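Local coordinates for UDP-N-acetylglucosamine--peptide N-acetylglucosaminyltransferase stabilizing protein GtfB (Streptococcus gordonii, PDB 5E9T), which binds the serine-rich repeat protein GspB as substrate and, in a heterotetramer with GtfA, adds its first GlcNAc from UDP-GlcNAc, at residues Met1-Asp6 / Tyr24-Ile29; Phe5-Gln10 / Val30-Gly35; Asn197-Ser202 / Leu218-Pro223; Gly214-Phe219 / Gln240-Thr245. All coordinates share one frame; numbering follows the deposited sequence.

Interaction 1: Met1-Asp6 / Tyr24-Ile29; sequences MIQLFD and YACPTI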
loop_
_atom_site.group_PDB
_atom_site.type_symbol
_atom_site.label_atom_id
_atom_site.label_comp_id
_atom_site.label_asym_id
_atom_site.label_seq_id
_atom_site.Cartn_x
_atom_site.Cartn_y
_atom_site.Cartn_z
HETATM N N MSE B 1 53.289 -11.910 13.554
HETATM C CA MSE B 1 52.225 -12.238 14.481
HETATM C C MSE B 1 50.926 -11.512 14.133
HETATM O O MSE B 1 50.962 -10.356 13.721
HETATM C CB MSE B 1 52.673 -11.892 15.885
HETATM C CG MSE B 1 52.085 -12.766 16.934
HETATM SE SE MSE B 1 52.291 -11.790 18.582
HETATM C CE MSE B 1 51.430 -12.934 19.785
ATOM N N ILE B 2 49.790 -12.201 14.265
ATOM C CA ILE B 2 48.478 -11.607 14.032
ATOM C C ILE B 2 47.490 -12.175 15.039
ATOM O O ILE B 2 47.604 -13.325 15.473
ATOM C CB ILE B 2 47.939 -11.851 12.600
ATOM C CG1 ILE B 2 47.774 -13.350 12.327
ATOM C CG2 ILE B 2 48.817 -11.188 11.546
ATOM C CD1 ILE B 2 46.716 -13.657 11.283
ATOM N N GLN B 3 46.512 -11.354 15.410
ATOM C CA GLN B 3 45.311 -11.827 16.082
ATOM C C GLN B 3 44.154 -11.758 15.104
ATOM O O GLN B 3 43.896 -10.707 14.508
ATOM C CB GLN B 3 44.972 -11.007 17.323
ATOM C CG GLN B 3 46.097 -10.797 18.282
ATOM C CD GLN B 3 45.967 -9.470 18.975
ATOM O OE1 GLN B 3 45.614 -8.472 18.350
ATOM N NE2 GLN B 3 46.248 -9.442 20.267
ATOM N N LEU B 4 43.465 -12.875 14.941
ATOM C CA LEU B 4 42.385 -12.983 13.976
ATOM C C LEU B 4 41.118 -13.359 14.725
ATOM O O LEU B 4 40.974 -14.498 15.175
ATOM C CB LEU B 4 42.739 -14.023 12.931
ATOM C CG LEU B 4 41.802 -14.218 11.768
ATOM C CD1 LEU B 4 42.027 -13.157 10.718
ATOM C CD2 LEU B 4 42.188 -15.519 11.264
ATOM N N PHE B 5 40.184 -12.424 14.831
ATOM C CA PHE B 5 38.970 -12.645 15.598
ATOM C C PHE B 5 37.776 -12.711 14.659
ATOM O O PHE B 5 37.630 -11.865 13.771
ATOM C CB PHE B 5 38.775 -11.553 16.651
ATOM C CG PHE B 5 39.950 -11.387 17.579
ATOM C CD1 PHE B 5 40.283 -12.379 18.488
ATOM C CD2 PHE B 5 40.711 -10.230 17.552
ATOM C CE1 PHE B 5 41.362 -12.223 19.341
ATOM C CE2 PHE B 5 41.785 -10.070 18.407
ATOM C CZ PHE B 5 42.110 -11.067 19.301
ATOM N N ASP B 6 36.939 -13.734 14.846
ATOM C CA ASP B 6 35.708 -13.840 14.072
ATOM C C ASP B 6 34.866 -12.581 14.222
ATOM O O ASP B 6 34.604 -11.870 13.246
ATOM C CB ASP B 6 34.921 -15.078 14.500
ATOM C CG ASP B 6 35.481 -16.350 13.903
ATOM O OD1 ASP B 6 35.317 -16.546 12.680
ATOM O OD2 ASP B 6 36.079 -17.153 14.651
ATOM N N TYR B 24 52.164 -7.700 23.253
ATOM C CA TYR B 24 51.817 -8.481 22.076
ATOM C C TYR B 24 51.335 -7.648 20.892
ATOM O O TYR B 24 50.593 -8.175 20.055
ATOM C CB TYR B 24 50.827 -9.574 22.461
ATOM C CG TYR B 24 51.584 -10.617 23.237
ATOM C CD1 TYR B 24 52.895 -10.922 22.885
ATOM C CD2 TYR B 24 51.035 -11.251 24.338
ATOM C CE1 TYR B 24 53.626 -11.853 23.584
ATOM C CE2 TYR B 24 51.765 -12.188 25.050
ATOM C CZ TYR B 24 53.059 -12.486 24.667
ATOM O OH TYR B 24 53.787 -13.418 25.371
ATOM N N ALA B 25 51.630 -6.346 20.849
ATOM C CA ALA B 25 50.973 -5.544 19.824
ATOM C C ALA B 25 51.479 -6.036 18.472
ATOM O O ALA B 25 52.555 -5.659 18.005
ATOM C CB ALA B 25 51.269 -4.062 20.041
ATOM N N CYS B 26 50.562 -6.711 17.773
ATOM C CA CYS B 26 50.677 -7.233 16.422
ATOM C C CYS B 26 49.541 -6.535 15.659
ATOM O O CYS B 26 48.838 -5.697 16.241
ATOM C CB CYS B 26 50.464 -8.757 16.403
ATOM S SG CYS B 26 49.060 -9.329 17.382
ATOM N N PRO B 27 49.375 -6.776 14.362
ATOM C CA PRO B 27 48.130 -6.366 13.711
ATOM C C PRO B 27 46.985 -7.296 14.080
ATOM O O PRO B 27 47.168 -8.493 14.322
ATOM C CB PRO B 27 48.461 -6.450 12.217
ATOM C CG PRO B 27 49.556 -7.439 12.139
ATOM C CD PRO B 27 50.373 -7.238 13.382
ATOM N N THR B 28 45.788 -6.721 14.130
ATOM C CA THR B 28 44.589 -7.430 14.550
ATOM C C THR B 28 43.567 -7.405 13.423
ATOM O O THR B 28 43.287 -6.343 12.858
ATOM C CB THR B 28 44.007 -6.804 15.818
ATOM O OG1 THR B 28 44.994 -6.835 16.855
ATOM C CG2 THR B 28 42.778 -7.562 16.273
ATOM N N ILE B 29 43.014 -8.571 13.100
ATOM C CA ILE B 29 42.057 -8.720 12.010
ATOM C C ILE B 29 40.755 -9.255 12.587
ATOM O O ILE B 29 40.743 -10.314 13.230
ATOM C CB ILE B 29 42.579 -9.657 10.910
ATOM C CG1 ILE B 29 44.089 -9.498 10.732
ATOM C CG2 ILE B 29 41.854 -9.398 9.600
ATOM C CD1 ILE B 29 44.486 -8.242 10.014
#
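L4 and I29 stand on one face of a two-strand parallel pairing and lean across each other obliquely: L4 CD1 comes within 3.5 Å of I29 CB, and I29 CG2 lies just beyond. With CG anti to the backbone N (chi1 -175°), the leucine sends this methyl to the neighbouring strand. On the reverse face Q3 and T28 extend toward helix 10-21. The edge of the F5 ring receives T28 CG2 near its plane, 3.4 Å from F5 CE2, so the methyl abuts the ring rim. Q3 also lays its CG against C26 SG (3.4 Å), and its OE1 is hydrogen-bonded to H16 of that helix. Strands 2-5 and 28-30, joined by helix 10-21, form a beta-alpha-beta unit of the Rossmann-like sheet. The register follows from three nearly straight bonds: Q3 N to P27 O, I29 N to Q3 O (2.7 Å) and F5 N to I29 O (2.7 Å). Beyond the strand start, the extended selenomethionine M1 crosses the Y24 ring obliquely as a Met-aromatic contact, SE 5.4 Å from the ring centroid and 51° off its normal, while M1 CB rests 3.9 Å from C26 CB.

Interaction 2: Phe5-Gln10 / Val30-Gly35; sequences FDYYNQ and VIEANG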
loop_
_atom_site.group_PDB
_atom_site.type_symbol
_atom_site.label_atom_id
_atom_site.label_comp_id
_atom_site.label_asym_id
_atom_site.label_seq_id
_atom_site.Cartn_x
_atom_site.Cartn_y
_atom_site.Cartn_z
ATOM N N PHE B 5 40.184 -12.424 14.831
ATOM C CA PHE B 5 38.970 -12.645 15.598
ATOM C C PHE B 5 37.776 -12.711 14.659
ATOM O O PHE B 5 37.630 -11.865 13.771
ATOM C CB PHE B 5 38.775 -11.553 16.651
ATOM C CG PHE B 5 39.950 -11.387 17.579
ATOM C CD1 PHE B 5 40.283 -12.379 18.488
ATOM C CD2 PHE B 5 40.711 -10.230 17.552
ATOM C CE1 PHE B 5 41.362 -12.223 19.341
ATOM C CE2 PHE B 5 41.785 -10.070 18.407
ATOM C CZ PHE B 5 42.110 -11.067 19.301
ATOM N N ASP B 6 36.939 -13.734 14.846
ATOM C CA ASP B 6 35.708 -13.840 14.072
ATOM C C ASP B 6 34.866 -12.581 14.222
ATOM O O ASP B 6 34.604 -11.870 13.246
ATOM C CB ASP B 6 34.921 -15.078 14.500
ATOM C CG ASP B 6 35.481 -16.350 13.903
ATOM O OD1 ASP B 6 35.317 -16.546 12.680
ATOM O OD2 ASP B 6 36.079 -17.153 14.651
ATOM N N TYR B 7 34.447 -12.282 15.444
ATOM C CA TYR B 7 33.600 -11.139 15.726
ATOM C C TYR B 7 34.338 -10.130 16.587
ATOM O O TYR B 7 35.316 -10.451 17.266
ATOM C CB TYR B 7 32.322 -11.571 16.444
ATOM C CG TYR B 7 31.530 -12.569 15.659
ATOM C CD1 TYR B 7 31.207 -12.327 14.333
ATOM C CD2 TYR B 7 31.121 -13.763 16.228
ATOM C CE1 TYR B 7 30.486 -13.237 13.601
ATOM C CE2 TYR B 7 30.399 -14.683 15.503
ATOM C CZ TYR B 7 30.084 -14.414 14.189
ATOM O OH TYR B 7 29.365 -15.325 13.455
ATOM N N TYR B 8 33.867 -8.892 16.531
ATOM C CA TYR B 8 34.254 -7.887 17.502
ATOM C C TYR B 8 33.159 -7.762 18.551
ATOM O O TYR B 8 31.986 -7.571 18.216
ATOM C CB TYR B 8 34.509 -6.527 16.858
ATOM C CG TYR B 8 34.777 -5.489 17.915
ATOM C CD1 TYR B 8 35.858 -5.623 18.773
ATOM C CD2 TYR B 8 33.934 -4.403 18.086
ATOM C CE1 TYR B 8 36.105 -4.695 19.756
ATOM C CE2 TYR B 8 34.175 -3.464 19.069
ATOM C CZ TYR B 8 35.263 -3.615 19.902
ATOM O OH TYR B 8 35.509 -2.682 20.886
ATOM N N ASN B 9 33.551 -7.886 19.812
ATOM C CA ASN B 9 32.679 -7.714 20.967
ATOM C C ASN B 9 33.599 -7.541 22.167
ATOM O O ASN B 9 34.826 -7.510 22.022
ATOM C CB ASN B 9 31.716 -8.892 21.129
ATOM C CG ASN B 9 32.431 -10.220 21.193
ATOM O OD1 ASN B 9 32.990 -10.586 22.225
ATOM N ND2 ASN B 9 32.425 -10.949 20.084
ATOM N N GLN B 10 33.010 -7.428 23.358
ATOM C CA GLN B 10 33.838 -7.162 24.532
ATOM C C GLN B 10 34.763 -8.337 24.842
ATOM O O GLN B 10 35.927 -8.129 25.203
ATOM C CB GLN B 10 32.972 -6.826 25.746
ATOM C CG GLN B 10 33.787 -6.416 26.965
ATOM C CD GLN B 10 34.121 -4.937 26.978
ATOM O OE1 GLN B 10 35.248 -4.538 26.685
ATOM N NE2 GLN B 10 33.140 -4.116 27.339
ATOM N N VAL B 30 39.665 -8.532 12.358
ATOM C CA VAL B 30 38.324 -9.030 12.634
ATOM C C VAL B 30 37.695 -9.424 11.308
ATOM O O VAL B 30 37.655 -8.620 10.371
ATOM C CB VAL B 30 37.471 -7.981 13.363
ATOM C CG1 VAL B 30 36.279 -8.651 14.035
ATOM C CG2 VAL B 30 38.315 -7.229 14.376
ATOM N N ILE B 31 37.225 -10.669 11.219
ATOM C CA ILE B 31 36.629 -11.143 9.972
ATOM C C ILE B 31 35.279 -10.481 9.743
ATOM O O ILE B 31 34.936 -10.111 8.615
ATOM C CB ILE B 31 36.506 -12.674 9.990
ATOM C CG1 ILE B 31 37.881 -13.311 10.176
ATOM C CG2 ILE B 31 35.835 -13.168 8.718
ATOM C CD1 ILE B 31 37.815 -14.763 10.557
ATOM N N GLU B 32 34.504 -10.314 10.812
ATOM C CA GLU B 32 33.187 -9.703 10.727
ATOM C C GLU B 32 33.278 -8.333 10.066
ATOM O O GLU B 32 34.265 -7.608 10.215
ATOM C CB GLU B 32 32.587 -9.596 12.134
ATOM C CG GLU B 32 31.355 -8.718 12.279
ATOM C CD GLU B 32 31.147 -8.259 13.713
ATOM O OE1 GLU B 32 32.143 -7.873 14.360
ATOM O OE2 GLU B 32 29.994 -8.289 14.198
ATOM N N ALA B 33 32.209 -7.970 9.360
ATOM C CA ALA B 33 32.118 -6.769 8.542
ATOM C C ALA B 33 31.815 -5.537 9.375
ATOM O O ALA B 33 31.328 -4.532 8.840
ATOM C CB ALA B 33 31.064 -6.948 7.444
ATOM N N ASN B 34 32.033 -5.651 10.686
ATOM C CA ASN B 34 31.704 -4.615 11.656
ATOM C C ASN B 34 32.184 -3.238 11.215
ATOM O O ASN B 34 33.352 -3.052 10.859
ATOM C CB ASN B 34 32.345 -4.985 12.994
ATOM C CG ASN B 34 31.784 -4.196 14.149
ATOM O OD1 ASN B 34 31.778 -2.964 14.137
ATOM N ND2 ASN B 34 31.313 -4.905 15.167
ATOM N N GLY B 35 31.269 -2.271 11.273
ATOM C CA GLY B 35 31.534 -0.919 10.836
ATOM C C GLY B 35 32.105 -0.023 11.914
ATOM O O GLY B 35 32.680 1.024 11.600
#
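F5 and V30 form the last parallel bridge between two neighbouring strands, and beyond it this is a loop-to-loop contact at the C-terminal ends of strands 2-5 and 28-30. I31 N donates to F5 O at 2.8 Å, and E32 N to D6 O at 2.9 Å, so ladder-like bonding runs on past the strands. The side chain of E32 then takes over. Placed by a CG anti to the backbone N (chi1 167°) and an extended chain, its OE1 accepts the backbone N-H of Y8 at 3.0 Å in an almost straight bond (170°). N34 ND2 donates to the same oxygen at 3.2 Å, from the opposite face of the carboxylate plane. One carboxylate oxygen is thus held by two donors, both out of plane. With OD1 accepting from F36 N as well, both ends of the N34 amide are engaged, which would set its rotation. The two tyrosines meet their partners at ring edges: E32 CB lies 3.8 Å from Y7 CD1, and N34 ND2 lies 4.0 Å from Y8 CD2, amide and ring planes 76° apart. V30 CG1 lies 3.5 Å from Y8 N. Y8 OH bonds Q13 of helix 10-21, and N9, at that helix's N-cap, accepts a weak hydrogen bond from T12 N through OD1. A loop turning from the first strand into the next helix, beside the loop leaving the neighbouring strand, is characteristic of Rossmann-like beta-alpha-beta units.

Interaction 3: Asn197-Ser202 / Leu218-Pro223; sequences NSLAYS and LFWQEP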
loop_
_atom_site.group_PDB
_atom_site.type_symbol
_atom_site.label_atom_id
_atom_site.label_comp_id
_atom_site.label_asym_id
_atom_site.label_seq_id
_atom_site.Cartn_x
_atom_site.Cartn_y
_atom_site.Cartn_z
ATOM N N ASN B 197 40.038 -16.378 18.433
ATOM C CA ASN B 197 39.071 -16.576 19.505
ATOM C C ASN B 197 37.932 -17.556 19.217
ATOM O O ASN B 197 37.058 -17.704 20.077
ATOM C CB ASN B 197 38.478 -15.225 19.913
ATOM C CG ASN B 197 37.778 -14.541 18.773
ATOM O OD1 ASN B 197 38.141 -14.732 17.616
ATOM N ND2 ASN B 197 36.774 -13.733 19.087
ATOM N N SER B 198 37.864 -18.203 18.048
ATOM C CA SER B 198 36.723 -19.088 17.824
ATOM C C SER B 198 37.044 -20.211 16.844
ATOM O O SER B 198 38.110 -20.252 16.225
ATOM C CB SER B 198 35.504 -18.307 17.319
ATOM O OG SER B 198 34.416 -19.178 17.063
ATOM N N LEU B 199 36.070 -21.114 16.700
ATOM C CA LEU B 199 36.142 -22.289 15.840
ATOM C C LEU B 199 35.483 -22.068 14.483
ATOM O O LEU B 199 35.323 -23.021 13.714
ATOM C CB LEU B 199 35.531 -23.496 16.551
ATOM C CG LEU B 199 36.418 -23.923 17.723
ATOM C CD1 LEU B 199 35.880 -25.154 18.431
ATOM C CD2 LEU B 199 37.835 -24.157 17.225
ATOM N N ALA B 200 35.070 -20.837 14.195
ATOM C CA ALA B 200 34.579 -20.423 12.888
ATOM C C ALA B 200 35.756 -20.152 11.958
ATOM O O ALA B 200 36.848 -20.691 12.164
ATOM C CB ALA B 200 33.680 -19.192 13.010
ATOM N N TYR B 201 35.513 -19.378 10.897
ATOM C CA TYR B 201 36.514 -19.131 9.857
ATOM C C TYR B 201 37.889 -18.789 10.426
ATOM O O TYR B 201 38.916 -19.190 9.863
ATOM C CB TYR B 201 36.010 -18.012 8.949
ATOM C CG TYR B 201 34.539 -18.173 8.649
ATOM C CD1 TYR B 201 34.091 -19.218 7.853
ATOM C CD2 TYR B 201 33.597 -17.311 9.193
ATOM C CE1 TYR B 201 32.751 -19.388 7.589
ATOM C CE2 TYR B 201 32.252 -17.474 8.933
ATOM C CZ TYR B 201 31.835 -18.514 8.130
ATOM O OH TYR B 201 30.497 -18.681 7.867
ATOM N N SER B 202 37.930 -18.040 11.533
ATOM C CA SER B 202 39.205 -17.692 12.164
ATOM C C SER B 202 40.010 -18.926 12.516
ATOM O O SER B 202 41.236 -18.850 12.695
ATOM C CB SER B 202 38.975 -16.896 13.445
ATOM O OG SER B 202 38.650 -17.794 14.493
ATOM N N LEU B 218 44.396 -20.840 20.080
ATOM C CA LEU B 218 42.973 -20.542 20.107
ATOM C C LEU B 218 42.583 -20.217 21.539
ATOM O O LEU B 218 42.750 -21.050 22.437
ATOM C CB LEU B 218 42.143 -21.711 19.582
ATOM C CG LEU B 218 40.708 -21.727 20.095
ATOM C CD1 LEU B 218 39.884 -20.549 19.552
ATOM C CD2 LEU B 218 40.051 -23.052 19.754
ATOM N N PHE B 219 42.061 -19.015 21.748
ATOM C CA PHE B 219 41.504 -18.640 23.038
ATOM C C PHE B 219 40.018 -18.945 22.976
ATOM O O PHE B 219 39.262 -18.238 22.305
ATOM C CB PHE B 219 41.738 -17.163 23.338
ATOM C CG PHE B 219 43.178 -16.759 23.313
ATOM C CD1 PHE B 219 43.886 -16.745 22.125
ATOM C CD2 PHE B 219 43.817 -16.370 24.474
ATOM C CE1 PHE B 219 45.197 -16.373 22.097
ATOM C CE2 PHE B 219 45.137 -15.986 24.451
ATOM C CZ PHE B 219 45.830 -15.989 23.259
ATOM N N TRP B 220 39.596 -19.980 23.689
ATOM C CA TRP B 220 38.225 -20.456 23.588
ATOM C C TRP B 220 37.395 -19.759 24.656
ATOM O O TRP B 220 37.600 -19.976 25.855
ATOM C CB TRP B 220 38.158 -21.969 23.735
ATOM C CG TRP B 220 36.760 -22.406 23.891
ATOM C CD1 TRP B 220 36.123 -22.681 25.057
ATOM C CD2 TRP B 220 35.790 -22.572 22.850
ATOM N NE1 TRP B 220 34.821 -23.013 24.811
ATOM C CE2 TRP B 220 34.591 -22.969 23.465
ATOM C CE3 TRP B 220 35.824 -22.437 21.459
ATOM C CZ2 TRP B 220 33.431 -23.235 22.742
ATOM C CZ3 TRP B 220 34.669 -22.699 20.740
ATOM C CH2 TRP B 220 33.489 -23.092 21.384
ATOM N N GLN B 221 36.494 -18.881 24.219
ATOM C CA GLN B 221 35.727 -18.042 25.123
ATOM C C GLN B 221 34.273 -18.456 25.333
ATOM O O GLN B 221 33.594 -17.834 26.156
ATOM C CB GLN B 221 35.796 -16.594 24.624
ATOM C CG GLN B 221 37.189 -16.268 24.103
ATOM C CD GLN B 221 37.441 -14.789 23.945
ATOM O OE1 GLN B 221 37.482 -14.271 22.829
ATOM N NE2 GLN B 221 37.628 -14.099 25.065
ATOM N N GLU B 222 33.771 -19.473 24.642
ATOM C CA GLU B 222 32.347 -19.783 24.705
ATOM C C GLU B 222 32.069 -20.807 25.799
ATOM O O GLU B 222 32.990 -21.366 26.399
ATOM C CB GLU B 222 31.875 -20.276 23.336
ATOM C CG GLU B 222 31.788 -19.179 22.284
ATOM C CD GLU B 222 32.158 -19.660 20.894
ATOM O OE1 GLU B 222 31.547 -20.640 20.415
ATOM O OE2 GLU B 222 33.065 -19.058 20.281
ATOM N N PRO B 223 30.796 -21.089 26.086
ATOM C CA PRO B 223 30.479 -22.104 27.102
ATOM C C PRO B 223 30.737 -23.523 26.613
ATOM O O PRO B 223 30.891 -23.788 25.419
ATOM C CB PRO B 223 28.986 -21.881 27.374
ATOM C CG PRO B 223 28.751 -20.460 27.021
ATOM C CD PRO B 223 29.645 -20.198 25.842
#
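N197 passes F219 with their CA atoms 4.8 Å apart, and the touching runs 197-199 and 218-222 lie nearly at right angles (83°), so the backbones meet at a crossing and do not pair side by side. N197 CA points its hydrogen at F219 O, a CA-H...O contact of 3.3 Å. The segments belong to the beta-alpha-beta unit of strand 194-196, helix 201-207 and strand 216-219, and they meet at the C-terminal ends of the strands, where 194-196 has just ended and 216-219 is ending. Hydrophobic contact comes from L199, whose two methyls split the work: CD2 meets L218 CD2 at 3.5 Å, the leucines crossing at about a right angle, while CD1 approaches W220 CZ3 at 3.6 Å, oblique to the indole. L218 CD1 sits beside the backbone of N197 and S198. On the polar side, Q221 OE1 lies against N197 CB, with the two amide planes 61° apart. Q221 NE2 is bonded to Y274 OH and E11 O, and N197 OD1 to D6 N, so each amide has partners elsewhere in the chain. Turned anti to the backbone nitrogen (chi1 178°), S198 OG reaches out to E222 OE2 in a weak 3.5 Å hydrogen bond and weakly accepts A200 N at 3.4 Å.

Interaction 4: Gly214-Phe219 / Gln240-Thr245; sequences GQDILF and QLRTQT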
loop_
_atom_site.group_PDB
_atom_site.type_symbol
_atom_site.label_atom_id
_atom_site.label_comp_id
_atom_site.label_asym_id
_atom_site.label_seq_id
_atom_site.Cartn_x
_atom_site.Cartn_y
_atom_site.Cartn_z
ATOM N N GLY B 214 54.333 -22.791 11.406
ATOM C CA GLY B 214 54.094 -21.868 12.495
ATOM C C GLY B 214 53.094 -22.509 13.423
ATOM O O GLY B 214 52.436 -23.490 13.075
ATOM N N GLN B 215 52.970 -21.959 14.622
ATOM C CA GLN B 215 51.946 -22.501 15.501
ATOM C C GLN B 215 51.114 -21.397 16.125
ATOM O O GLN B 215 51.619 -20.329 16.487
ATOM C CB GLN B 215 52.504 -23.429 16.592
ATOM C CG GLN B 215 53.249 -22.773 17.715
ATOM C CD GLN B 215 54.740 -22.901 17.538
ATOM O OE1 GLN B 215 55.258 -22.738 16.434
ATOM N NE2 GLN B 215 55.438 -23.227 18.617
ATOM N N ASP B 216 49.829 -21.692 16.243
ATOM C CA ASP B 216 48.795 -20.726 16.538
ATOM C C ASP B 216 48.070 -21.147 17.808
ATOM O O ASP B 216 48.072 -22.319 18.189
ATOM C CB ASP B 216 47.819 -20.628 15.361
ATOM C CG ASP B 216 48.522 -20.554 14.022
ATOM O OD1 ASP B 216 49.511 -19.804 13.917
ATOM O OD2 ASP B 216 48.085 -21.245 13.077
ATOM N N ILE B 217 47.457 -20.177 18.473
ATOM C CA ILE B 217 46.742 -20.425 19.713
ATOM C C ILE B 217 45.288 -20.029 19.527
ATOM O O ILE B 217 44.982 -19.010 18.897
ATOM C CB ILE B 217 47.361 -19.666 20.901
ATOM C CG1 ILE B 217 48.872 -19.691 20.805
ATOM C CG2 ILE B 217 46.906 -20.266 22.223
ATOM C CD1 ILE B 217 49.486 -18.952 21.895
ATOM N N LEU B 218 44.396 -20.840 20.080
ATOM C CA LEU B 218 42.973 -20.542 20.107
ATOM C C LEU B 218 42.583 -20.217 21.539
ATOM O O LEU B 218 42.750 -21.050 22.437
ATOM C CB LEU B 218 42.143 -21.711 19.582
ATOM C CG LEU B 218 40.708 -21.727 20.095
ATOM C CD1 LEU B 218 39.884 -20.549 19.552
ATOM C CD2 LEU B 218 40.051 -23.052 19.754
ATOM N N PHE B 219 42.061 -19.015 21.748
ATOM C CA PHE B 219 41.504 -18.640 23.038
ATOM C C PHE B 219 40.018 -18.945 22.976
ATOM O O PHE B 219 39.262 -18.238 22.305
ATOM C CB PHE B 219 41.738 -17.163 23.338
ATOM C CG PHE B 219 43.178 -16.759 23.313
ATOM C CD1 PHE B 219 43.886 -16.745 22.125
ATOM C CD2 PHE B 219 43.817 -16.370 24.474
ATOM C CE1 PHE B 219 45.197 -16.373 22.097
ATOM C CE2 PHE B 219 45.137 -15.986 24.451
ATOM C CZ PHE B 219 45.830 -15.989 23.259
ATOM N N GLN B 240 49.282 -32.548 13.649
ATOM C CA GLN B 240 50.010 -31.747 12.673
ATOM C C GLN B 240 49.494 -30.323 12.521
ATOM O O GLN B 240 50.165 -29.512 11.871
ATOM C CB GLN B 240 49.989 -32.427 11.301
ATOM C CG GLN B 240 51.012 -33.539 11.110
ATOM C CD GLN B 240 50.480 -34.648 10.250
ATOM O OE1 GLN B 240 50.257 -34.463 9.058
ATOM N NE2 GLN B 240 50.271 -35.816 10.844
ATOM N N LEU B 241 48.335 -29.994 13.087
ATOM C CA LEU B 241 47.710 -28.711 12.786
ATOM C C LEU B 241 48.510 -27.563 13.392
ATOM O O LEU B 241 49.208 -27.722 14.398
ATOM C CB LEU B 241 46.270 -28.686 13.298
ATOM C CG LEU B 241 45.301 -29.649 12.605
ATOM C CD1 LEU B 241 43.943 -29.623 13.287
ATOM C CD2 LEU B 241 45.168 -29.316 11.124
ATOM N N ARG B 242 48.407 -26.390 12.760
ATOM C CA ARG B 242 49.180 -25.241 13.218
ATOM C C ARG B 242 48.841 -24.869 14.653
ATOM O O ARG B 242 49.709 -24.400 15.393
ATOM C CB ARG B 242 48.958 -24.046 12.292
ATOM C CG ARG B 242 49.701 -24.138 10.975
ATOM C CD ARG B 242 49.488 -22.876 10.169
ATOM N NE ARG B 242 49.640 -21.683 10.995
ATOM C CZ ARG B 242 50.488 -20.695 10.730
ATOM N NH1 ARG B 242 51.251 -20.750 9.650
ATOM N NH2 ARG B 242 50.563 -19.645 11.538
ATOM N N THR B 243 47.607 -25.091 15.076
ATOM C CA THR B 243 47.179 -24.777 16.435
ATOM C C THR B 243 47.137 -26.069 17.242
ATOM O O THR B 243 46.342 -26.966 16.944
ATOM C CB THR B 243 45.824 -24.075 16.419
ATOM O OG1 THR B 243 44.771 -25.038 16.300
ATOM C CG2 THR B 243 45.771 -23.173 15.241
ATOM N N GLN B 244 48.077 -26.209 18.179
ATOM C CA GLN B 244 48.065 -27.265 19.186
ATOM C C GLN B 244 47.663 -26.789 20.584
ATOM O O GLN B 244 47.772 -27.563 21.542
ATOM C CB GLN B 244 49.420 -27.973 19.216
ATOM C CG GLN B 244 49.593 -28.921 18.035
ATOM C CD GLN B 244 48.985 -30.286 18.301
ATOM O OE1 GLN B 244 49.096 -30.818 19.402
ATOM N NE2 GLN B 244 48.315 -30.844 17.299
ATOM N N THR B 245 47.247 -25.531 20.739
ATOM C CA THR B 245 47.076 -24.920 22.054
ATOM C C THR B 245 45.672 -24.352 22.209
ATOM O O THR B 245 45.215 -23.585 21.357
ATOM C CB THR B 245 48.108 -23.811 22.257
ATOM O OG1 THR B 245 49.380 -24.255 21.771
ATOM C CG2 THR B 245 48.219 -23.449 23.726
#
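The R242 guanidinium has D216 at its edge and G214 O over one face, the latter 3.9 Å above the plane and shifted toward the rim. Carboxylate and guanidinium are nearly coplanar, 23° apart, and the grip is side-on: R242 NH2 donates to D216 OD1 and R242 NE to D216 OD2, both at 2.6 Å. OD1 uses its syn lone pair, and OD2 is also met on the syn side, a little out of plane. This salt bridge joins the start of strand 216-219 to the residue just before strand 243-247; these neighbouring strands with helix 230-237 make a beta-alpha-beta unit of the parallel sheet. A bend at chi3 (45°) in the arginine chain turns the group back toward the aspartate. D216 OD2 is also bonded by S206 OG and OD1 by I194 N, while R242 NH2 reaches L191 O. These further partners would restrict both flat groups, and the donors round the carboxylate would probably stabilise its negative charge. Backbone pairing is looser: D216 N donates to R242 O at 2.8 Å from well above the carbonyl plane. Farther along, I217 and T245 lie side by side on one face, I217 CG2 3.7 Å from T245 CB. On the other, T243 CG2 packs against D216 CB. The last link is L218 N to T245 O, 3.1 Å long and almost straight at 175°.

Interactions 1, 3 and 4 all reach one seven-stranded parallel sheet, in which strand 194-196 separates strand 2-5 from strand 216-219. Interaction 2 prolongs interaction 1 beyond the strand ends; they share F5 and D6, with centres 12 Å apart. D6, at the end of segment 1-6 and part of interaction 2, also bonds to interaction 3: its OD2 lies 2.7 Å from S202 OG, and its N 3.2 Å from N197 OD1, both probable hydrogen bonds. Interactions 3 and 4 overlap at L218 and F219, one at the end of strand 216-219 and the other along it. Interactions 2 and 4 are farthest apart, centres 21 Å and nearest atoms about 6 Å. No other subunit of the assembly touches any of the four.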